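Local coordinates for protein FAD-binding oxidoreductase (Gulosibacter chungangensis, PDB 7PBI) that carries covalently bound FAD and probably acts as an oxidoreductase of the vanillyl-alcohol oxidase type, here holding the phenolic compound isoeugenol, at residues N161-G166 with L219-N224; A275-N280 with L428-I433; R279-D284 with I315-V320. All blocks are in the same frame, centred on the assembly; numbering follows the deposited sequence.

How the contacts relate
All three contacts are largely buried, yet they serve different parts of the fold. Contact 1 ties the end of helix 158-162, in the FAD-binding region, to the loop before strand 226-237; it lies beside the cofactor, and the second subunit reaches part of it. Contacts 2 and 3 share strand 277-280, which runs between strands 426-433 and 318-325 in one antiparallel sheet; their centres are about 9 Å apart, whereas contact 1 is centred about 23 Å from contact 2. Contact 1 relies on polar side chains and loop backbone, contact 2 on strand pairing with one face turned to isoeugenol, and contact 3 on a strand-to-helix junction with apolar and aromatic packing.

Contact 1: residues N161-G166 with L219-N224; sequences NTMEHG and LFEQSN. With FAD (flavin-adenine dinucleotide), chain K.
Gln222 grips the turn after helix 158-162 twice. Its backbone N donates to Met163 O (2.9 Å, N-H...O 166°), while its side chain, extended beyond CG, brings NE2 to 2.8 Å from Glu164 O, well above that carbonyl's plane. The same amide nitrogen also serves Tyr476 O. The turn closes with a Schellman motif at His165, made by Gly166 N bonding to Asn161 O and His165 N to Thr162 O; Glu164 N shares Asn161 O from the other face of its plane.

Packing is tight on the Met163 side. Bent at chi3, the methionine lays SD 3.6 Å from C5A of the FAD adenine and turns CE onto Phe220, 3.7 Å from its CB. Strand 179-186 backs both residues through Met182. Two residues before the methionine, Asn161 points to the cofactor: CG is anti to the backbone N (chi1 -173°), and ND2 donates to flavin O2 (3.0 Å) and ribityl O4' (2.9 Å), while OD1 is held by His175.

The His165 side is less enclosed: His165 and Ser223 are partly exposed, and some of the cover comes from the second subunit, whose Tyr208 packs against His165 and whose Gly213 N binds Gln222 OE1. His165 ND1 donates to Glu221 OE1 (3.0 Å) on the anti side of the carboxylate, with a bent N-H...O angle of 133°. With Arg179 only a long, weak partner to Glu221, this histidine probably does much to offset the buried carboxylate's charge, coupling the end of the turn to the 219-224 loop.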
loop_
_atom_site.group_PDB
_atom_site.type_symbol
_atom_site.label_atom_id
_atom_site.label_comp_id
_atom_site.label_asym_id
_atom_site.label_seq_id
_atom_site.Cartn_x
_atom_site.Cartn_y
_atom_site.Cartn_z
ATOM N N ASN B 161 -7.293 -8.450 -12.454
ATOM C CA ASN B 161 -7.056 -9.194 -11.192
ATOM C C ASN B 161 -6.674 -8.189 -10.102
ATOM O O ASN B 161 -7.325 -8.192 -9.037
ATOM C CB ASN B 161 -6.007 -10.292 -11.366
ATOM C CG ASN B 161 -5.884 -11.169 -10.140
ATOM O OD1 ASN B 161 -5.183 -10.810 -9.190
ATOM N ND2 ASN B 161 -6.562 -12.308 -10.162
ATOM N N THR B 162 -5.701 -7.322 -10.383
ATOM C CA THR B 162 -5.176 -6.332 -9.411
ATOM C C THR B 162 -6.328 -5.517 -8.839
ATOM O O THR B 162 -6.286 -5.227 -7.631
ATOM C CB THR B 162 -4.164 -5.371 -10.039
ATOM O OG1 THR B 162 -2.980 -6.097 -10.370
ATOM C CG2 THR B 162 -3.814 -4.227 -9.115
ATOM N N MET B 163 -7.298 -5.141 -9.674
ATOM C CA MET B 163 -8.403 -4.230 -9.266
ATOM C C MET B 163 -9.461 -4.956 -8.436
ATOM O O MET B 163 -10.313 -4.261 -7.872
ATOM C CB MET B 163 -9.041 -3.582 -10.490
ATOM C CG MET B 163 -8.060 -2.651 -11.146
ATOM S SD MET B 163 -8.806 -1.685 -12.415
ATOM C CE MET B 163 -9.178 -0.199 -11.487
ATOM N N GLU B 164 -9.367 -6.284 -8.331
ATOM C CA GLU B 164 -10.263 -7.131 -7.511
ATOM C C GLU B 164 -9.527 -7.460 -6.206
ATOM O O GLU B 164 -10.108 -8.156 -5.358
ATOM C CB GLU B 164 -10.676 -8.329 -8.374
ATOM C CG GLU B 164 -11.997 -9.000 -7.995
ATOM C CD GLU B 164 -13.254 -8.158 -7.849
ATOM O OE1 GLU B 164 -13.270 -6.987 -8.320
ATOM O OE2 GLU B 164 -14.221 -8.678 -7.233
ATOM N N HIS B 165 -8.319 -6.910 -6.028
ATOM C CA HIS B 165 -7.430 -7.090 -4.842
ATOM C C HIS B 165 -6.941 -8.544 -4.808
ATOM O O HIS B 165 -6.702 -9.097 -3.708
ATOM C CB HIS B 165 -8.148 -6.637 -3.562
ATOM C CG HIS B 165 -7.244 -6.043 -2.532
ATOM N ND1 HIS B 165 -6.976 -4.676 -2.478
ATOM C CD2 HIS B 165 -6.566 -6.614 -1.503
ATOM C CE1 HIS B 165 -6.161 -4.442 -1.467
ATOM N NE2 HIS B 165 -5.893 -5.619 -0.847
ATOM N N GLY B 166 -6.812 -9.142 -5.993
ATOM C CA GLY B 166 -6.459 -10.558 -6.169
ATOM C C GLY B 166 -4.984 -10.751 -5.926
ATOM O O GLY B 166 -4.254 -9.730 -5.918
ATOM N N LEU B 219 -8.431 3.687 -4.207
ATOM C CA LEU B 219 -9.900 3.891 -4.368
ATOM C C LEU B 219 -10.481 3.054 -5.518
ATOM O O LEU B 219 -11.699 2.779 -5.487
ATOM C CB LEU B 219 -10.184 5.370 -4.631
ATOM C CG LEU B 219 -10.035 6.296 -3.432
ATOM C CD1 LEU B 219 -10.223 7.742 -3.866
ATOM C CD2 LEU B 219 -11.033 5.925 -2.349
ATOM N N PHE B 220 -9.679 2.680 -6.514
ATOM C CA PHE B 220 -10.192 2.006 -7.734
ATOM C C PHE B 220 -10.178 0.488 -7.547
ATOM O O PHE B 220 -10.285 -0.237 -8.561
ATOM C CB PHE B 220 -9.402 2.467 -8.952
ATOM C CG PHE B 220 -9.408 3.963 -9.116
ATOM C CD1 PHE B 220 -10.566 4.635 -9.475
ATOM C CD2 PHE B 220 -8.261 4.699 -8.887
ATOM C CE1 PHE B 220 -10.574 6.015 -9.616
ATOM C CE2 PHE B 220 -8.270 6.077 -9.041
ATOM C CZ PHE B 220 -9.426 6.734 -9.390
ATOM N N GLU B 221 -10.128 0.042 -6.286
ATOM C CA GLU B 221 -10.066 -1.387 -5.877
ATOM C C GLU B 221 -11.420 -1.839 -5.328
ATOM O O GLU B 221 -11.879 -1.257 -4.330
ATOM C CB GLU B 221 -8.983 -1.555 -4.815
ATOM C CG GLU B 221 -7.594 -1.291 -5.351
ATOM C CD GLU B 221 -6.934 -2.530 -5.920
ATOM O OE1 GLU B 221 -7.009 -3.585 -5.246
ATOM O OE2 GLU B 221 -6.350 -2.437 -7.024
ATOM N N GLN B 222 -12.014 -2.858 -5.952
ATOM C CA GLN B 222 -13.344 -3.425 -5.590
ATOM C C GLN B 222 -14.353 -2.281 -5.440
ATOM O O GLN B 222 -15.100 -2.246 -4.435
ATOM C CB GLN B 222 -13.253 -4.260 -4.312
ATOM C CG GLN B 222 -12.598 -5.616 -4.514
ATOM C CD GLN B 222 -12.675 -6.474 -3.274
ATOM O OE1 GLN B 222 -13.524 -6.271 -2.400
ATOM N NE2 GLN B 222 -11.774 -7.445 -3.188
ATOM N N SER B 223 -14.362 -1.367 -6.409
ATOM C CA SER B 223 -15.192 -0.139 -6.380
ATOM C C SER B 223 -15.829 0.069 -7.755
ATOM O O SER B 223 -15.709 -0.827 -8.587
ATOM C CB SER B 223 -14.367 1.050 -5.942
ATOM O OG SER B 223 -13.362 1.349 -6.893
ATOM N N ASN B 224 -16.500 1.207 -7.943
ATOM C CA ASN B 224 -17.173 1.631 -9.194
ATOM C C ASN B 224 -16.956 3.134 -9.367
ATOM O O ASN B 224 -17.939 3.847 -9.574
ATOM C CB ASN B 224 -18.664 1.292 -9.157
ATOM C CG ASN B 224 -19.324 1.652 -7.838
ATOM O OD1 ASN B 224 -18.679 2.226 -6.959
ATOM N ND2 ASN B 224 -20.599 1.317 -7.689
HETATM P PA FAD K . -11.833 -8.880 -14.734
HETATM O O1A FAD K . -13.093 -9.674 -14.866
HETATM O O2A FAD K . -11.359 -8.205 -15.975
HETATM O O5B FAD K . -11.984 -7.793 -13.574
HETATM C C5B FAD K . -12.666 -8.108 -12.345
HETATM C C4B FAD K . -13.364 -6.873 -11.849
HETATM O O4B FAD K . -12.388 -5.823 -11.615
HETATM C C3B FAD K . -14.375 -6.238 -12.809
HETATM O O3B FAD K . -15.666 -6.813 -12.680
HETATM C C2B FAD K . -14.373 -4.785 -12.330
HETATM O O2B FAD K . -15.132 -4.618 -11.152
HETATM C C1B FAD K . -12.890 -4.571 -12.042
HETATM N N9A FAD K . -12.114 -4.145 -13.194
HETATM C C8A FAD K . -11.380 -4.953 -14.016
HETATM N N7A FAD K . -10.786 -4.303 -14.989
HETATM C C5A FAD K . -11.158 -2.986 -14.790
HETATM C C6A FAD K . -10.849 -1.815 -15.495
HETATM N N6A FAD K . -10.060 -1.790 -16.568
HETATM N N1A FAD K . -11.398 -0.663 -15.040
HETATM C C2A FAD K . -12.187 -0.712 -13.957
HETATM N N3A FAD K . -12.530 -1.757 -13.208
HETATM C C4A FAD K . -11.980 -2.879 -13.689
HETATM N N1 FAD K . -8.242 -15.087 -8.169
HETATM C C2 FAD K . -7.088 -14.708 -7.591
HETATM O O2 FAD K . -6.843 -13.517 -7.394
HETATM N N3 FAD K . -6.133 -15.596 -7.230
HETATM C C4 FAD K . -6.289 -16.943 -7.393
HETATM O O4 FAD K . -5.383 -17.693 -7.058
HETATM C C4X FAD K . -7.501 -17.393 -7.980
HETATM N N5 FAD K . -7.685 -18.677 -8.143
HETATM C C5X FAD K . -8.859 -19.076 -8.714
HETATM C C6 FAD K . -9.056 -20.454 -8.904
HETATM C C7 FAD K . -10.200 -20.941 -9.485
HETATM C C7M FAD K . -10.361 -22.427 -9.668
HETATM C C8 FAD K . -11.205 -20.038 -9.892
HETATM C C8M FAD K . -12.479 -20.551 -10.510
HETATM C C9 FAD K . -11.032 -18.686 -9.716
HETATM C C9A FAD K . -9.862 -18.173 -9.129
HETATM N N10 FAD K . -9.638 -16.807 -8.935
HETATM C C10 FAD K . -8.450 -16.372 -8.357
HETATM C "C1'" FAD K . -10.640 -15.814 -9.387
HETATM C "C2'" FAD K . -10.398 -15.359 -10.847
HETATM O "O2'" FAD K . -10.086 -16.489 -11.686
HETATM C "C3'" FAD K . -9.253 -14.348 -11.016
HETATM O "O3'" FAD K . -9.202 -13.434 -9.931
HETATM C "C4'" FAD K . -9.288 -13.555 -12.328
HETATM O "O4'" FAD K . -7.995 -13.008 -12.585
HETATM C "C5'" FAD K . -10.265 -12.405 -12.327
HETATM O "O5'" FAD K . -10.747 -12.196 -13.682
HETATM P P FAD K . -10.012 -11.151 -14.643
HETATM O O1P FAD K . -10.486 -11.452 -16.030
HETATM O O2P FAD K . -8.543 -11.138 -14.373
HETATM O O3P FAD K . -10.656 -9.776 -14.121
#

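Contact 2: residues A275-N280 with L428-I433; sequences APIVRN and LAQFII. With H7Y (isoeugenol), chain L.
The guanidinium of Arg279 and the amide of Gln430 cross obliquely with planes only 17° apart. The terminal carbon of isoeugenol, CAA, lies at the guanidinium edge in its plane, and Phe283 lies over one face, although the exact spacing of that pair is doubtful. On the other side of the sheet, Val278 O sits at the edge of the Phe431 ring, in plane and 3.8 Å from CD1, while His440 stacks with that ring.

These groups belong to neighbouring strands of the antiparallel sheet that builds the substrate domain of the vanillyl-alcohol oxidase fold. Strands 277-280 and 428-433 run antiparallel, their N-to-C directions 167° apart. Val278 and Phe431 form the hydrogen-bonded pair, Val278 N donating to Phe431 O (2.6 Å) and Phe431 N to Val278 O (2.8 Å). Ile277 with Ile432 and Arg279 with Gln430 are non-hydrogen-bonded pairs.

The face carrying Ile277, Arg279, Gln430 and Ile432 looks onto the ligand. With CG of Gln430 anti to the backbone N (chi1 169°) and the chain extended beyond it, the amide stands off the sheet and OE1 comes to 3.3 Å from isoeugenol CAA; Glu152 and Tyr169, both of the FAD site, touch this side chain too. Ile277 and Ile432 lie side by side, CG2 of the former 3.7 Å from CG1 of the latter, and Ile432 CD1 meets the ligand's methoxy carbon CAB. On the opposite face Val278 CG2 packs on Ile433 CD1 (4.0 Å), and helix 255-266 covers both.

The charge partner of Arg279 is Asp284. At the strand's far end Asn280 N donates to Ala429 O (3.0 Å), and Ala429 N returns a weak bond of 3.3 Å to Asn280 OD1, which also accepts from Phe283 N.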
loop_
_atom_site.group_PDB
_atom_site.type_symbol
_atom_site.label_atom_id
_atom_site.label_comp_id
_atom_site.label_asym_id
_atom_site.label_seq_id
_atom_site.Cartn_x
_atom_site.Cartn_y
_atom_site.Cartn_z
ATOM N N ALA B 275 4.172 -16.721 0.894
ATOM C CA ALA B 275 3.100 -17.333 1.708
ATOM C C ALA B 275 2.842 -18.734 1.184
ATOM O O ALA B 275 2.364 -18.877 0.069
ATOM C CB ALA B 275 1.837 -16.515 1.648
ATOM N N PRO B 276 3.132 -19.806 1.949
ATOM C CA PRO B 276 2.712 -21.133 1.539
ATOM C C PRO B 276 1.185 -21.187 1.632
ATOM O O PRO B 276 0.602 -20.383 2.350
ATOM C CB PRO B 276 3.375 -22.071 2.551
ATOM C CG PRO B 276 3.502 -21.217 3.786
ATOM C CD PRO B 276 3.791 -19.823 3.262
ATOM N N ILE B 277 0.608 -22.133 0.896
ATOM C CA ILE B 277 -0.831 -22.507 0.939
ATOM C C ILE B 277 -0.975 -23.800 1.742
ATOM O O ILE B 277 -0.012 -24.585 1.805
ATOM C CB ILE B 277 -1.345 -22.684 -0.494
ATOM C CG1 ILE B 277 -0.613 -23.834 -1.199
ATOM C CG2 ILE B 277 -1.219 -21.358 -1.232
ATOM C CD1 ILE B 277 -1.017 -24.057 -2.629
ATOM N N VAL B 278 -2.148 -24.023 2.310
ATOM C CA VAL B 278 -2.498 -25.294 2.995
ATOM C C VAL B 278 -3.796 -25.786 2.360
ATOM O O VAL B 278 -4.859 -25.223 2.661
ATOM C CB VAL B 278 -2.624 -25.099 4.516
ATOM C CG1 VAL B 278 -2.623 -26.433 5.255
ATOM C CG2 VAL B 278 -1.543 -24.166 5.050
ATOM N N ARG B 279 -3.684 -26.760 1.461
ATOM C CA ARG B 279 -4.824 -27.331 0.703
ATOM C C ARG B 279 -5.322 -28.590 1.408
ATOM O O ARG B 279 -4.492 -29.322 1.953
ATOM C CB ARG B 279 -4.385 -27.762 -0.693
ATOM C CG ARG B 279 -4.346 -26.670 -1.751
ATOM C CD ARG B 279 -4.817 -27.348 -3.025
ATOM N NE ARG B 279 -4.268 -27.000 -4.329
ATOM C CZ ARG B 279 -4.632 -25.943 -5.048
ATOM N NH1 ARG B 279 -5.498 -25.070 -4.560
ATOM N NH2 ARG B 279 -4.117 -25.744 -6.248
ATOM N N ASN B 280 -6.624 -28.849 1.339
ATOM C CA ASN B 280 -7.200 -30.153 1.743
ATOM C C ASN B 280 -7.053 -31.117 0.563
ATOM O O ASN B 280 -6.623 -30.698 -0.533
ATOM C CB ASN B 280 -8.636 -30.023 2.260
ATOM C CG ASN B 280 -9.669 -29.882 1.167
ATOM O OD1 ASN B 280 -9.333 -29.564 0.032
ATOM N ND2 ASN B 280 -10.926 -30.119 1.498
ATOM N N LEU B 428 -13.857 -27.669 -1.248
ATOM C CA LEU B 428 -12.402 -27.557 -1.508
ATOM C C LEU B 428 -11.857 -26.415 -0.659
ATOM O O LEU B 428 -12.419 -25.327 -0.746
ATOM C CB LEU B 428 -12.166 -27.294 -2.993
ATOM C CG LEU B 428 -12.308 -28.505 -3.910
ATOM C CD1 LEU B 428 -13.756 -28.961 -4.020
ATOM C CD2 LEU B 428 -11.755 -28.179 -5.283
ATOM N N ALA B 429 -10.827 -26.675 0.147
ATOM C CA ALA B 429 -10.330 -25.767 1.211
ATOM C C ALA B 429 -8.866 -25.427 0.956
ATOM O O ALA B 429 -8.069 -26.347 0.721
ATOM C CB ALA B 429 -10.487 -26.406 2.564
ATOM N N GLN B 430 -8.527 -24.147 1.027
ATOM C CA GLN B 430 -7.128 -23.679 0.887
ATOM C C GLN B 430 -6.904 -22.509 1.848
ATOM O O GLN B 430 -7.555 -21.465 1.660
ATOM C CB GLN B 430 -6.854 -23.291 -0.562
ATOM C CG GLN B 430 -5.536 -22.564 -0.763
ATOM C CD GLN B 430 -5.024 -22.680 -2.181
ATOM O OE1 GLN B 430 -5.062 -21.732 -2.968
ATOM N NE2 GLN B 430 -4.516 -23.856 -2.515
ATOM N N PHE B 431 -6.035 -22.694 2.845
ATOM C CA PHE B 431 -5.547 -21.614 3.733
ATOM C C PHE B 431 -4.247 -21.075 3.153
ATOM O O PHE B 431 -3.438 -21.836 2.619
ATOM C CB PHE B 431 -5.380 -22.104 5.166
ATOM C CG PHE B 431 -6.660 -22.619 5.763
ATOM C CD1 PHE B 431 -7.130 -23.885 5.450
ATOM C CD2 PHE B 431 -7.404 -21.831 6.625
ATOM C CE1 PHE B 431 -8.319 -24.349 5.995
ATOM C CE2 PHE B 431 -8.593 -22.296 7.166
ATOM C CZ PHE B 431 -9.054 -23.553 6.846
ATOM N N ILE B 432 -4.112 -19.759 3.194
ATOM C CA ILE B 432 -2.889 -19.014 2.800
ATOM C C ILE B 432 -2.565 -18.086 3.946
ATOM O O ILE B 432 -3.476 -17.327 4.341
ATOM C CB ILE B 432 -3.101 -18.172 1.544
ATOM C CG1 ILE B 432 -3.604 -19.017 0.374
ATOM C CG2 ILE B 432 -1.815 -17.415 1.240
ATOM C CD1 ILE B 432 -3.676 -18.261 -0.929
ATOM N N ILE B 433 -1.327 -18.121 4.425
ATOM C CA ILE B 433 -0.950 -17.277 5.586
ATOM C C ILE B 433 -0.009 -16.187 5.105
ATOM O O ILE B 433 1.110 -16.498 4.659
ATOM C CB ILE B 433 -0.436 -18.154 6.725
ATOM C CG1 ILE B 433 -1.545 -19.154 7.051
ATOM C CG2 ILE B 433 -0.042 -17.332 7.940
ATOM C CD1 ILE B 433 -1.115 -20.571 6.865
HETATM C CAA H7Y L . -7.446 -21.811 -5.304
HETATM C CAD H7Y L . -7.421 -20.332 -5.010
HETATM C CAE H7Y L . -8.725 -19.528 -5.128
HETATM C CAJ H7Y L . -8.716 -18.169 -4.872
HETATM C CAH H7Y L . -7.562 -17.682 -4.313
HETATM C CAF H7Y L . -9.782 -17.301 -5.149
HETATM C CAG H7Y L . -9.668 -15.945 -4.869
HETATM C CAK H7Y L . -8.493 -15.466 -4.316
HETATM O OAC H7Y L . -8.330 -14.143 -4.035
HETATM C CAL H7Y L . -7.434 -16.343 -4.034
HETATM O OAI H7Y L . -6.271 -15.859 -3.484
HETATM C CAB H7Y L . -5.127 -16.771 -3.339
#

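Contact 3: residues R279-D284 with I315-V320; sequences RNVTFD and IGHWIV. With H7Y (isoeugenol), chain L.
Trp318 turns CG anti to its carbonyl carbon (chi1 -66°), and chi2 of 102° swings the indole flat against Asn280. The CB of Asn280 lies over the face of the six-membered ring, 4.1 Å from its centroid and 27° off the normal, a CH-pi contact. These residues form a non-hydrogen-bonded pair in the antiparallel sheet of the substrate domain, where strand 277-280 meets strand 318-325 and then turns directly into helix 281-286. Beside them, Arg279 and Ile319 are the hydrogen-bonded pair, Arg279 N to Ile319 O and Ile319 N to Arg279 O, both 2.8 Å.

Asn280 is the N-cap of the helix, its OD1 accepting from Phe283 N at 3.0 Å. Trp318 NE1 donates to Glu252 O, Tyr413 meets the indole edge-to-face, and Leu255 and Ile258 pack on it from helix 255-266. Replacing Trp318 by alanine would take away the indole, and is likely to leave Glu252 O without this donor, Asn280 CB without its cover and a gap beside helix 255-266.

The helix's first turn is held to the loop before strand 318-325 by apolar contact: Val281 CG2 packs on Ile315 CD1 (3.8 Å), and helix 303-313 closes over Val281. Asp284, one turn further, joins helix to strand: its OD1 takes a weak bond from Arg279 NE (2.9 Å), part of a salt bridge. The other carboxylate oxygen, OD2, is bonded to Tyr321 OH and lies 3.4 Å from Ile319 CD1.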
loop_
_atom_site.group_PDB
_atom_site.type_symbol
_atom_site.label_atom_id
_atom_site.label_comp_id
_atom_site.label_asym_id
_atom_site.label_seq_id
_atom_site.Cartn_x
_atom_site.Cartn_y
_atom_site.Cartn_z
ATOM N N ARG B 279 -3.684 -26.760 1.461
ATOM C CA ARG B 279 -4.824 -27.331 0.703
ATOM C C ARG B 279 -5.322 -28.590 1.408
ATOM O O ARG B 279 -4.492 -29.322 1.953
ATOM C CB ARG B 279 -4.385 -27.762 -0.693
ATOM C CG ARG B 279 -4.346 -26.670 -1.751
ATOM C CD ARG B 279 -4.817 -27.348 -3.025
ATOM N NE ARG B 279 -4.268 -27.000 -4.329
ATOM C CZ ARG B 279 -4.632 -25.943 -5.048
ATOM N NH1 ARG B 279 -5.498 -25.070 -4.560
ATOM N NH2 ARG B 279 -4.117 -25.744 -6.248
ATOM N N ASN B 280 -6.624 -28.849 1.339
ATOM C CA ASN B 280 -7.200 -30.153 1.743
ATOM C C ASN B 280 -7.053 -31.117 0.563
ATOM O O ASN B 280 -6.623 -30.698 -0.533
ATOM C CB ASN B 280 -8.636 -30.023 2.260
ATOM C CG ASN B 280 -9.669 -29.882 1.167
ATOM O OD1 ASN B 280 -9.333 -29.564 0.032
ATOM N ND2 ASN B 280 -10.926 -30.119 1.498
ATOM N N VAL B 281 -7.383 -32.378 0.796
ATOM C CA VAL B 281 -7.143 -33.466 -0.186
ATOM C C VAL B 281 -8.114 -33.287 -1.354
ATOM O O VAL B 281 -7.685 -33.539 -2.512
ATOM C CB VAL B 281 -7.271 -34.846 0.477
ATOM C CG1 VAL B 281 -8.689 -35.120 0.983
ATOM C CG2 VAL B 281 -6.768 -35.934 -0.457
ATOM N N THR B 282 -9.364 -32.881 -1.077
ATOM C CA THR B 282 -10.415 -32.735 -2.122
ATOM C C THR B 282 -9.954 -31.715 -3.167
ATOM O O THR B 282 -10.239 -31.930 -4.365
ATOM C CB THR B 282 -11.777 -32.300 -1.575
ATOM O OG1 THR B 282 -12.164 -33.153 -0.500
ATOM C CG2 THR B 282 -12.841 -32.358 -2.649
ATOM N N PHE B 283 -9.273 -30.646 -2.747
ATOM C CA PHE B 283 -8.786 -29.622 -3.700
ATOM C C PHE B 283 -7.778 -30.277 -4.644
ATOM O O PHE B 283 -7.875 -30.089 -5.854
ATOM C CB PHE B 283 -8.160 -28.413 -3.010
ATOM C CG PHE B 283 -8.211 -27.169 -3.864
ATOM C CD1 PHE B 283 -7.765 -27.182 -5.180
ATOM C CD2 PHE B 283 -8.731 -25.987 -3.362
ATOM C CE1 PHE B 283 -7.831 -26.043 -5.967
ATOM C CE2 PHE B 283 -8.786 -24.844 -4.147
ATOM C CZ PHE B 283 -8.351 -24.880 -5.452
ATOM N N ASP B 284 -6.813 -31.004 -4.102
ATOM C CA ASP B 284 -5.701 -31.550 -4.914
ATOM C C ASP B 284 -6.255 -32.650 -5.818
ATOM O O ASP B 284 -5.842 -32.704 -6.985
ATOM C CB ASP B 284 -4.531 -32.017 -4.046
ATOM C CG ASP B 284 -3.409 -30.995 -3.909
ATOM O OD1 ASP B 284 -3.572 -29.849 -4.381
ATOM O OD2 ASP B 284 -2.368 -31.353 -3.341
ATOM N N ILE B 315 -0.709 -38.638 -1.315
ATOM C CA ILE B 315 -0.600 -37.291 -0.692
ATOM C C ILE B 315 -1.136 -37.407 0.734
ATOM O O ILE B 315 -1.217 -38.528 1.248
ATOM C CB ILE B 315 -1.349 -36.231 -1.523
ATOM C CG1 ILE B 315 -2.839 -36.565 -1.674
ATOM C CG2 ILE B 315 -0.657 -36.047 -2.860
ATOM C CD1 ILE B 315 -3.612 -35.649 -2.601
ATOM N N GLY B 316 -1.477 -36.279 1.344
ATOM C CA GLY B 316 -1.971 -36.214 2.727
ATOM C C GLY B 316 -3.346 -35.597 2.760
ATOM O O GLY B 316 -3.821 -35.119 1.709
ATOM N N HIS B 317 -3.964 -35.624 3.930
ATOM C CA HIS B 317 -5.284 -35.003 4.190
ATOM C C HIS B 317 -5.176 -33.483 4.027
ATOM O O HIS B 317 -6.177 -32.869 3.570
ATOM C CB HIS B 317 -5.801 -35.429 5.567
ATOM C CG HIS B 317 -6.640 -36.651 5.480
ATOM N ND1 HIS B 317 -7.918 -36.608 4.981
ATOM C CD2 HIS B 317 -6.381 -37.944 5.769
ATOM C CE1 HIS B 317 -8.428 -37.823 4.987
ATOM N NE2 HIS B 317 -7.502 -38.662 5.464
ATOM N N TRP B 318 -4.021 -32.924 4.420
ATOM C CA TRP B 318 -3.595 -31.522 4.169
ATOM C C TRP B 318 -2.259 -31.539 3.449
ATOM O O TRP B 318 -1.414 -32.311 3.858
ATOM C CB TRP B 318 -3.470 -30.733 5.466
ATOM C CG TRP B 318 -4.769 -30.536 6.174
ATOM C CD1 TRP B 318 -5.215 -31.224 7.263
ATOM C CD2 TRP B 318 -5.798 -29.583 5.846
ATOM N NE1 TRP B 318 -6.444 -30.752 7.649
ATOM C CE2 TRP B 318 -6.833 -29.758 6.791
ATOM C CE3 TRP B 318 -5.953 -28.613 4.849
ATOM C CZ2 TRP B 318 -7.995 -28.993 6.775
ATOM C CZ3 TRP B 318 -7.104 -27.859 4.834
ATOM C CH2 TRP B 318 -8.111 -28.052 5.780
ATOM N N ILE B 319 -2.090 -30.698 2.438
ATOM C CA ILE B 319 -0.790 -30.513 1.747
ATOM C C ILE B 319 -0.415 -29.041 1.849
ATOM O O ILE B 319 -1.273 -28.200 1.532
ATOM C CB ILE B 319 -0.862 -30.956 0.285
ATOM C CG1 ILE B 319 -1.587 -32.291 0.128
ATOM C CG2 ILE B 319 0.534 -31.002 -0.291
ATOM C CD1 ILE B 319 -3.068 -32.167 -0.108
ATOM N N VAL B 320 0.824 -28.776 2.261
ATOM C CA VAL B 320 1.479 -27.443 2.229
ATOM C C VAL B 320 2.379 -27.380 1.000
ATOM O O VAL B 320 3.192 -28.298 0.808
ATOM C CB VAL B 320 2.300 -27.224 3.505
ATOM C CG1 VAL B 320 3.208 -26.014 3.385
ATOM C CG2 VAL B 320 1.394 -27.123 4.722
HETATM C CAA H7Y L . -7.446 -21.811 -5.304
HETATM C CAD H7Y L . -7.421 -20.332 -5.010
HETATM C CAE H7Y L . -8.725 -19.528 -5.128
HETATM C CAJ H7Y L . -8.716 -18.169 -4.872
HETATM C CAH H7Y L . -7.562 -17.682 -4.313
HETATM C CAF H7Y L . -9.782 -17.301 -5.149
HETATM C CAG H7Y L . -9.668 -15.945 -4.869
HETATM C CAK H7Y L . -8.493 -15.466 -4.316
HETATM O OAC H7Y L . -8.330 -14.143 -4.035
HETATM C CAL H7Y L . -7.434 -16.343 -4.034
HETATM O OAI H7Y L . -6.271 -15.859 -3.484
HETATM C CAB H7Y L . -5.127 -16.771 -3.339
#